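Side-chain contacts in tripartite terminase subunit 3 (Human herpesvirus 5, PDB 3N4P), which is the large subunit of the viral terminase, the motor that packages genomic DNA into capsids, and contributes through this C-terminal domain a DNA-cutting nuclease: residues 114-119 / 212-217; 61-66 / 122-127; 82-87 / 118-123. All blocks are in the same frame, centred on the assembly; numbering follows the deposited sequence.

In the fold
All three contacts use helix 109-127, which packs on one face of the central mixed sheet of this RNase H-like nuclease domain. The chain first lays down strands 62-67 and 80-88, neighbours in the sheet, then the helix, and much later the loop at 212-217. Contact 3 sets residues 118-123 on strand 80-88, and contact 2 sets the overlapping 122-127 on strand 62-67, their centres about 4 Å apart. The centre of contact 1, at the surface, lies about 9 Å from that of contact 3 and about 13 Å from that of contact 2. D68, which with E139 forms the magnesium site, directly follows strand 62-67; of the two buried contacts, contact 3 brings V82 near it.

Contact 1: 114-119 / 212-217; sequences AECAAH and SYTIKL
An offset stack between H119 and Y213 joins the outer face of helix 109-127 to the loop that follows strand 204-211. The two rings lie almost flat on each other, their planes only 4° apart and their centroids 4.0 Å. NE2 of H119 sits over the middle of the tyrosine ring, and its nearest ring carbon there is Y213 CE1, at 3.6 Å. Y213 CE1 in turn lies over the centre of the imidazole. Although the ring planes are almost parallel, the two side chains cross at about a right angle. On the helix, CG of H119 is anti to the backbone N (chi1 -169°), which carries the imidazole out to the tyrosine. Beyond the stack, Y213 OH approaches S123 OG, one turn further along the helix, in a probable hydrogen bond whose very short modelled distance makes its detail doubtful.

In this RNase H-like nuclease domain the helix covers one face of the sheet, and here the loop closes against its exposed side. One turn earlier on the helix the contact is thinner: SG of C116 touches the methyl CG2 of T214 at 4.0 Å. The loop is held by polar bonds. S212 makes an ST motif, its OG accepting from I215 N at 3.1 Å and also bonding to L97 O. The E98 carboxylate takes up the backbone N-H groups of Y213 and T214, and T214 OG1 accepts from H99 N.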
loop_
_atom_site.group_PDB
_atom_site.type_symbol
_atom_site.label_atom_id
_atom_site.label_comp_id
_atom_site.label_asym_id
_atom_site.label_seq_id
_atom_site.Cartn_x
_atom_site.Cartn_y
_atom_site.Cartn_z
ATOM N N ALA B 114 -3.983 -29.523 -7.185
ATOM C CA ALA B 114 -4.707 -28.831 -8.234
ATOM C C ALA B 114 -5.852 -27.974 -7.690
ATOM O O ALA B 114 -5.995 -26.814 -8.142
ATOM C CB ALA B 114 -5.263 -29.818 -9.256
ATOM N N GLU B 115 -6.684 -28.591 -6.830
ATOM C CA GLU B 115 -7.720 -27.920 -6.013
ATOM C C GLU B 115 -7.235 -26.710 -5.157
ATOM O O GLU B 115 -7.967 -25.741 -4.954
ATOM C CB GLU B 115 -8.307 -28.875 -5.033
ATOM C CG GLU B 115 -9.050 -30.125 -5.623
ATOM C CD GLU B 115 -10.282 -29.767 -6.480
ATOM O OE1 GLU B 115 -11.106 -30.685 -6.741
ATOM O OE2 GLU B 115 -10.431 -28.575 -6.883
ATOM N N CYS B 116 -6.039 -26.773 -4.594
ATOM C CA CYS B 116 -5.636 -25.651 -3.805
ATOM C C CYS B 116 -5.223 -24.508 -4.782
ATOM O O CYS B 116 -5.452 -23.278 -4.524
ATOM C CB CYS B 116 -4.526 -26.064 -2.879
ATOM S SG CYS B 116 -3.398 -24.724 -2.534
ATOM N N ALA B 117 -4.684 -24.886 -5.945
ATOM C CA ALA B 117 -4.322 -23.861 -6.956
ATOM C C ALA B 117 -5.600 -23.234 -7.529
ATOM O O ALA B 117 -5.710 -22.015 -7.685
ATOM C CB ALA B 117 -3.472 -24.451 -8.023
ATOM N N ALA B 118 -6.567 -24.085 -7.819
ATOM C CA ALA B 118 -7.777 -23.666 -8.427
ATOM C C ALA B 118 -8.613 -22.805 -7.510
ATOM O O ALA B 118 -9.216 -21.853 -7.975
ATOM C CB ALA B 118 -8.642 -24.940 -8.853
ATOM N N HIS B 119 -8.760 -23.209 -6.250
ATOM C CA HIS B 119 -9.480 -22.421 -5.273
ATOM C C HIS B 119 -8.870 -21.007 -5.147
ATOM O O HIS B 119 -9.588 -19.980 -5.104
ATOM C CB HIS B 119 -9.380 -23.170 -3.956
ATOM C CG HIS B 119 -10.264 -22.653 -2.886
ATOM N ND1 HIS B 119 -11.380 -21.880 -3.145
ATOM C CD2 HIS B 119 -10.201 -22.789 -1.541
ATOM C CE1 HIS B 119 -11.975 -21.576 -2.000
ATOM N NE2 HIS B 119 -11.282 -22.116 -1.013
ATOM N N SER B 212 -5.012 -16.037 0.052
ATOM C CA SER B 212 -4.161 -17.146 0.431
ATOM C C SER B 212 -4.783 -18.065 1.447
ATOM O O SER B 212 -4.689 -17.781 2.623
ATOM C CB SER B 212 -2.893 -16.646 1.076
ATOM O OG SER B 212 -2.145 -17.803 1.443
ATOM N N TYR B 213 -5.351 -19.187 1.022
ATOM C CA TYR B 213 -6.081 -20.036 1.946
ATOM C C TYR B 213 -5.141 -20.882 2.806
ATOM O O TYR B 213 -5.537 -21.345 3.877
ATOM C CB TYR B 213 -7.062 -20.947 1.201
ATOM C CG TYR B 213 -8.189 -20.134 0.594
ATOM C CD1 TYR B 213 -8.236 -19.901 -0.789
ATOM C CD2 TYR B 213 -9.232 -19.631 1.409
ATOM C CE1 TYR B 213 -9.268 -19.193 -1.360
ATOM C CE2 TYR B 213 -10.287 -18.886 0.858
ATOM C CZ TYR B 213 -10.293 -18.663 -0.552
ATOM O OH TYR B 213 -11.334 -17.966 -1.155
ATOM N N THR B 214 -3.901 -21.110 2.357
ATOM C CA THR B 214 -3.026 -22.009 3.112
ATOM C C THR B 214 -2.086 -21.211 4.002
ATOM O O THR B 214 -1.428 -21.804 4.869
ATOM C CB THR B 214 -2.113 -22.888 2.203
ATOM O OG1 THR B 214 -1.259 -22.041 1.440
ATOM C CG2 THR B 214 -2.959 -23.766 1.279
ATOM N N ILE B 215 -1.947 -19.876 3.778
ATOM C CA ILE B 215 -1.075 -19.093 4.624
ATOM C C ILE B 215 -1.802 -18.153 5.602
ATOM O O ILE B 215 -1.305 -17.947 6.700
ATOM C CB ILE B 215 -0.055 -18.277 3.741
ATOM C CG1 ILE B 215 0.768 -19.241 2.863
ATOM C CG2 ILE B 215 0.886 -17.372 4.591
ATOM C CD1 ILE B 215 1.482 -18.436 1.669
ATOM N N LYS B 216 -2.905 -17.508 5.184
ATOM C CA LYS B 216 -3.460 -16.366 5.950
ATOM C C LYS B 216 -3.837 -16.653 7.371
ATOM O O LYS B 216 -3.746 -15.739 8.256
ATOM C CB LYS B 216 -4.721 -15.778 5.308
ATOM C CG LYS B 216 -4.404 -14.569 4.434
ATOM C CD LYS B 216 -5.281 -13.278 4.708
ATOM C CE LYS B 216 -6.402 -13.045 3.672
ATOM N NZ LYS B 216 -5.979 -13.328 2.240
ATOM N N LEU B 217 -4.261 -17.893 7.640
ATOM C CA LEU B 217 -4.599 -18.224 9.000
ATOM C C LEU B 217 -3.439 -18.351 9.990
ATOM O O LEU B 217 -3.716 -18.362 11.221
ATOM C CB LEU B 217 -5.545 -19.485 9.134
ATOM C CG LEU B 217 -6.845 -19.576 8.294
ATOM C CD1 LEU B 217 -7.573 -20.899 8.658
ATOM C CD2 LEU B 217 -7.812 -18.398 8.524
#

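Contact 2: 61-66 / 122-127; sequences KTLYVY and ISVLSL
L63 on strand 62-67 reaches across to V124 and L125 near the C-terminal end of helix 109-127, a strand-on-helix contact inside the RNase H-like core. The tight part is one methyl against another: L63 CD1 lies 3.8 Å from V124 CG1, and L63 CG stands 4.1 Å from the same methyl. The two side chains meet at a slant. A chi1 of 169° turns CG1 of V124 toward the strand. The surroundings of this pair are apolar as well: L63 also packs on L131 and L134, while V124 touches V211 of strand 204-211, so the helix end is flanked by more than one strand.

The looser part lies toward L125, which is partly exposed. Its CB does not point at the strand, but the end of the side chain comes nearer. No hydrogen bond crosses between the two segments, and the nearest backbones, at L63 and L125, keep their CA atoms 8.4 Å apart, so side chains alone bridge the gap. At the loose edge, CD2 of L125 only brushes L63 CD1, at 4.4 Å.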
loop_
_atom_site.group_PDB
_atom_site.type_symbol
_atom_site.label_atom_id
_atom_site.label_comp_id
_atom_site.label_asym_id
_atom_site.label_seq_id
_atom_site.Cartn_x
_atom_site.Cartn_y
_atom_site.Cartn_z
ATOM N N LYS B 61 -5.187 -7.491 -17.988
ATOM C CA LYS B 61 -6.375 -8.325 -17.874
ATOM C C LYS B 61 -6.058 -9.813 -17.766
ATOM O O LYS B 61 -6.961 -10.661 -17.666
ATOM C CB LYS B 61 -7.360 -8.009 -19.005
ATOM C CG LYS B 61 -7.572 -6.507 -19.054
ATOM C CD LYS B 61 -8.744 -6.141 -19.921
ATOM C CE LYS B 61 -9.249 -4.784 -19.457
ATOM N NZ LYS B 61 -9.831 -4.020 -20.619
ATOM N N THR B 62 -4.776 -10.117 -17.742
ATOM C CA THR B 62 -4.373 -11.472 -17.675
ATOM C C THR B 62 -3.775 -11.846 -16.341
ATOM O O THR B 62 -2.828 -11.238 -15.911
ATOM C CB THR B 62 -3.384 -11.792 -18.807
ATOM O OG1 THR B 62 -4.066 -11.653 -20.045
ATOM C CG2 THR B 62 -2.943 -13.249 -18.713
ATOM N N LEU B 63 -4.299 -12.900 -15.718
ATOM C CA LEU B 63 -3.693 -13.478 -14.498
ATOM C C LEU B 63 -2.604 -14.502 -14.881
ATOM O O LEU B 63 -2.904 -15.504 -15.489
ATOM C CB LEU B 63 -4.783 -14.239 -13.713
ATOM C CG LEU B 63 -4.930 -14.146 -12.225
ATOM C CD1 LEU B 63 -5.567 -15.399 -11.486
ATOM C CD2 LEU B 63 -3.683 -13.521 -11.477
ATOM N N TYR B 64 -1.358 -14.285 -14.534
ATOM C CA TYR B 64 -0.296 -15.271 -14.748
ATOM C C TYR B 64 -0.141 -16.088 -13.463
ATOM O O TYR B 64 0.024 -15.503 -12.371
ATOM C CB TYR B 64 1.044 -14.538 -15.083
ATOM C CG TYR B 64 0.938 -13.846 -16.416
ATOM C CD1 TYR B 64 0.374 -12.575 -16.511
ATOM C CD2 TYR B 64 1.267 -14.523 -17.610
ATOM C CE1 TYR B 64 0.223 -11.921 -17.799
ATOM C CE2 TYR B 64 1.126 -13.895 -18.927
ATOM C CZ TYR B 64 0.579 -12.597 -18.995
ATOM O OH TYR B 64 0.372 -11.978 -20.225
ATOM N N VAL B 65 -0.170 -17.408 -13.548
ATOM C CA VAL B 65 0.163 -18.177 -12.352
ATOM C C VAL B 65 1.263 -19.247 -12.566
ATOM O O VAL B 65 1.373 -19.824 -13.619
ATOM C CB VAL B 65 -1.127 -18.884 -11.643
ATOM C CG1 VAL B 65 -2.518 -18.431 -12.141
ATOM C CG2 VAL B 65 -0.951 -20.324 -11.531
ATOM N N TYR B 66 1.977 -19.614 -11.513
ATOM C CA TYR B 66 2.971 -20.656 -11.638
ATOM C C TYR B 66 2.886 -21.519 -10.428
ATOM O O TYR B 66 2.784 -20.997 -9.324
ATOM C CB TYR B 66 4.340 -19.979 -11.546
ATOM C CG TYR B 66 5.510 -20.892 -11.561
ATOM C CD1 TYR B 66 6.076 -21.307 -12.775
ATOM C CD2 TYR B 66 6.129 -21.287 -10.372
ATOM C CE1 TYR B 66 7.233 -22.127 -12.806
ATOM C CE2 TYR B 66 7.263 -22.121 -10.390
ATOM C CZ TYR B 66 7.806 -22.526 -11.605
ATOM O OH TYR B 66 8.924 -23.322 -11.631
ATOM N N ILE B 122 -9.952 -18.990 -8.526
ATOM C CA ILE B 122 -11.361 -18.640 -8.494
ATOM C C ILE B 122 -11.614 -17.464 -7.546
ATOM O O ILE B 122 -12.334 -16.533 -7.916
ATOM C CB ILE B 122 -12.208 -19.881 -8.159
ATOM C CG1 ILE B 122 -12.056 -20.955 -9.258
ATOM C CG2 ILE B 122 -13.766 -19.580 -7.888
ATOM C CD1 ILE B 122 -12.321 -22.418 -8.586
ATOM N N SER B 123 -11.012 -17.447 -6.346
ATOM C CA SER B 123 -11.226 -16.288 -5.480
ATOM C C SER B 123 -10.639 -15.023 -6.104
ATOM O O SER B 123 -11.225 -13.964 -5.972
ATOM C CB SER B 123 -10.606 -16.483 -4.105
ATOM O OG SER B 123 -11.221 -17.629 -3.514
ATOM N N VAL B 124 -9.463 -15.135 -6.712
ATOM C CA VAL B 124 -8.829 -14.008 -7.321
ATOM C C VAL B 124 -9.692 -13.473 -8.455
ATOM O O VAL B 124 -9.852 -12.247 -8.548
ATOM C CB VAL B 124 -7.473 -14.335 -7.873
ATOM C CG1 VAL B 124 -6.923 -13.132 -8.793
ATOM C CG2 VAL B 124 -6.475 -14.593 -6.757
ATOM N N LEU B 125 -10.218 -14.353 -9.320
ATOM C CA LEU B 125 -11.021 -13.890 -10.442
ATOM C C LEU B 125 -12.250 -13.154 -9.921
ATOM O O LEU B 125 -12.600 -12.099 -10.407
ATOM C CB LEU B 125 -11.482 -15.087 -11.346
ATOM C CG LEU B 125 -10.279 -15.645 -12.124
ATOM C CD1 LEU B 125 -10.740 -16.795 -12.926
ATOM C CD2 LEU B 125 -9.575 -14.576 -13.013
ATOM N N SER B 126 -12.871 -13.735 -8.912
ATOM C CA SER B 126 -13.979 -13.152 -8.174
ATOM C C SER B 126 -13.715 -11.741 -7.628
ATOM O O SER B 126 -14.589 -10.867 -7.706
ATOM C CB SER B 126 -14.214 -14.039 -6.975
ATOM O OG SER B 126 -15.545 -13.939 -6.583
ATOM N N LEU B 127 -12.541 -11.533 -7.038
ATOM C CA LEU B 127 -12.188 -10.209 -6.534
ATOM C C LEU B 127 -11.785 -9.149 -7.594
ATOM O O LEU B 127 -11.837 -7.961 -7.308
ATOM C CB LEU B 127 -11.097 -10.289 -5.462
ATOM C CG LEU B 127 -11.583 -10.923 -4.170
ATOM C CD1 LEU B 127 -10.368 -11.482 -3.351
ATOM C CD2 LEU B 127 -12.322 -9.852 -3.437
#

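Contact 3: 82-87 / 118-123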
loop_
_atom_site.group_PDB
_atom_site.type_symbol
_atom_site.label_atom_id
_atom_site.label_comp_id
_atom_site.label_asym_id
_atom_site.label_seq_id
_atom_site.Cartn_x
_atom_site.Cartn_y
_atom_site.Cartn_z
ATOM N N VAL B 82 2.582 -21.708 -5.078
ATOM C CA VAL B 82 1.667 -21.164 -6.093
ATOM C C VAL B 82 1.684 -19.606 -5.952
ATOM O O VAL B 82 1.661 -19.083 -4.846
ATOM C CB VAL B 82 0.201 -21.642 -5.900
ATOM C CG1 VAL B 82 -0.633 -21.455 -7.175
ATOM C CG2 VAL B 82 0.153 -23.102 -5.461
ATOM N N ALA B 83 1.756 -18.905 -7.079
ATOM C CA ALA B 83 1.661 -17.468 -7.125
ATOM C C ALA B 83 0.845 -17.040 -8.324
ATOM O O ALA B 83 0.898 -17.632 -9.421
ATOM C CB ALA B 83 3.064 -16.819 -7.197
ATOM N N ALA B 84 0.138 -15.936 -8.110
ATOM C CA ALA B 84 -0.758 -15.371 -9.090
ATOM C C ALA B 84 -0.515 -13.873 -9.119
ATOM O O ALA B 84 -0.755 -13.192 -8.098
ATOM C CB ALA B 84 -2.214 -15.683 -8.698
ATOM N N VAL B 85 -0.056 -13.395 -10.297
ATOM C CA VAL B 85 0.325 -12.010 -10.593
ATOM C C VAL B 85 -0.284 -11.420 -11.886
ATOM O O VAL B 85 -0.678 -12.155 -12.797
ATOM C CB VAL B 85 1.858 -11.835 -10.628
ATOM C CG1 VAL B 85 2.538 -12.607 -9.468
ATOM C CG2 VAL B 85 2.363 -12.353 -11.883
ATOM N N GLY B 86 -0.408 -10.082 -11.943
ATOM C CA GLY B 86 -0.987 -9.361 -13.092
ATOM C C GLY B 86 -0.298 -7.997 -13.174
ATOM O O GLY B 86 0.225 -7.505 -12.163
ATOM N N ALA B 87 -0.371 -7.348 -14.320
ATOM C CA ALA B 87 0.284 -6.096 -14.480
ATOM C C ALA B 87 -0.553 -4.937 -13.952
ATOM O O ALA B 87 -1.792 -4.962 -13.991
ATOM C CB ALA B 87 0.693 -5.903 -15.917
ATOM N N ALA B 118 -6.567 -24.085 -7.819
ATOM C CA ALA B 118 -7.777 -23.666 -8.427
ATOM C C ALA B 118 -8.613 -22.805 -7.510
ATOM O O ALA B 118 -9.216 -21.853 -7.975
ATOM C CB ALA B 118 -8.642 -24.940 -8.853
ATOM N N HIS B 119 -8.760 -23.209 -6.250
ATOM C CA HIS B 119 -9.480 -22.421 -5.273
ATOM C C HIS B 119 -8.870 -21.007 -5.147
ATOM O O HIS B 119 -9.588 -19.980 -5.104
ATOM C CB HIS B 119 -9.380 -23.170 -3.956
ATOM C CG HIS B 119 -10.264 -22.653 -2.886
ATOM N ND1 HIS B 119 -11.380 -21.880 -3.145
ATOM C CD2 HIS B 119 -10.201 -22.789 -1.541
ATOM C CE1 HIS B 119 -11.975 -21.576 -2.000
ATOM N NE2 HIS B 119 -11.282 -22.116 -1.013
ATOM N N MET B 120 -7.553 -20.897 -5.142
ATOM C CA MET B 120 -6.987 -19.545 -5.074
ATOM C C MET B 120 -7.366 -18.715 -6.325
ATOM O O MET B 120 -7.736 -17.543 -6.199
ATOM C CB MET B 120 -5.484 -19.596 -4.977
ATOM C CG MET B 120 -4.793 -18.175 -5.269
ATOM S SD MET B 120 -3.083 -18.374 -5.760
ATOM C CE MET B 120 -3.156 -18.825 -7.484
ATOM N N ILE B 121 -7.199 -19.294 -7.511
ATOM C CA ILE B 121 -7.536 -18.658 -8.800
ATOM C C ILE B 121 -8.996 -18.159 -8.918
ATOM O O ILE B 121 -9.206 -17.025 -9.362
ATOM C CB ILE B 121 -7.241 -19.641 -9.976
ATOM C CG1 ILE B 121 -5.714 -19.750 -10.185
ATOM C CG2 ILE B 121 -7.974 -19.222 -11.306
ATOM C CD1 ILE B 121 -5.412 -21.214 -10.839
ATOM N N ILE B 122 -9.952 -18.990 -8.526
ATOM C CA ILE B 122 -11.361 -18.640 -8.494
ATOM C C ILE B 122 -11.614 -17.464 -7.546
ATOM O O ILE B 122 -12.334 -16.533 -7.916
ATOM C CB ILE B 122 -12.208 -19.881 -8.159
ATOM C CG1 ILE B 122 -12.056 -20.955 -9.258
ATOM C CG2 ILE B 122 -13.766 -19.580 -7.888
ATOM C CD1 ILE B 122 -12.321 -22.418 -8.586
ATOM N N SER B 123 -11.012 -17.447 -6.346
ATOM C CA SER B 123 -11.226 -16.288 -5.480
ATOM C C SER B 123 -10.639 -15.023 -6.104
ATOM O O SER B 123 -11.225 -13.964 -5.972
ATOM C CB SER B 123 -10.606 -16.483 -4.105
ATOM O OG SER B 123 -11.221 -17.629 -3.514
#
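V82 and A84 on strand 80-88 both receive the terminal methyl of M120 from helix 109-127. At V82 the methyl CG1 is the touching branch, 3.7 Å from M120 CE; the valine and methionine side chains run past each other in opposite directions. This is also the end of the segment that lies toward the catalytic site, with the V82 side chain about 8 Å from that of D68, a predicted nuclease residue seen here as a magnesium ligand.

A83 turns its CB away from helix 109-127 and packs on A260 and V261 of helix 256-267. What it offers M120 is backbone, its carbonyl carbon lying at a marginal 4.5 Å from CE. The strand is thus covered by one helix on each face, the layered arrangement of the RNase H-like fold, in which an antiparallel meander of three strands leads into the helix. The axes of segments 82-87 and 118-123 come within 9.6 Å, their N-to-C directions 22° apart.

At A84 the chain faces the methionine again, and the fit is tight: its CB is 3.5 Å from M120 CE, while the sulfur SD stays at 4.1 Å from that CB. The methionine spans the distance from the helix to A84. Its chain runs extended through chi1 and chi2 and bends only at the last torsion (chi3 80°), which lays CE against both V82 and A84. Further along, V85 packs on A264 and T265 of helix 256-267, the layer that also receives A83.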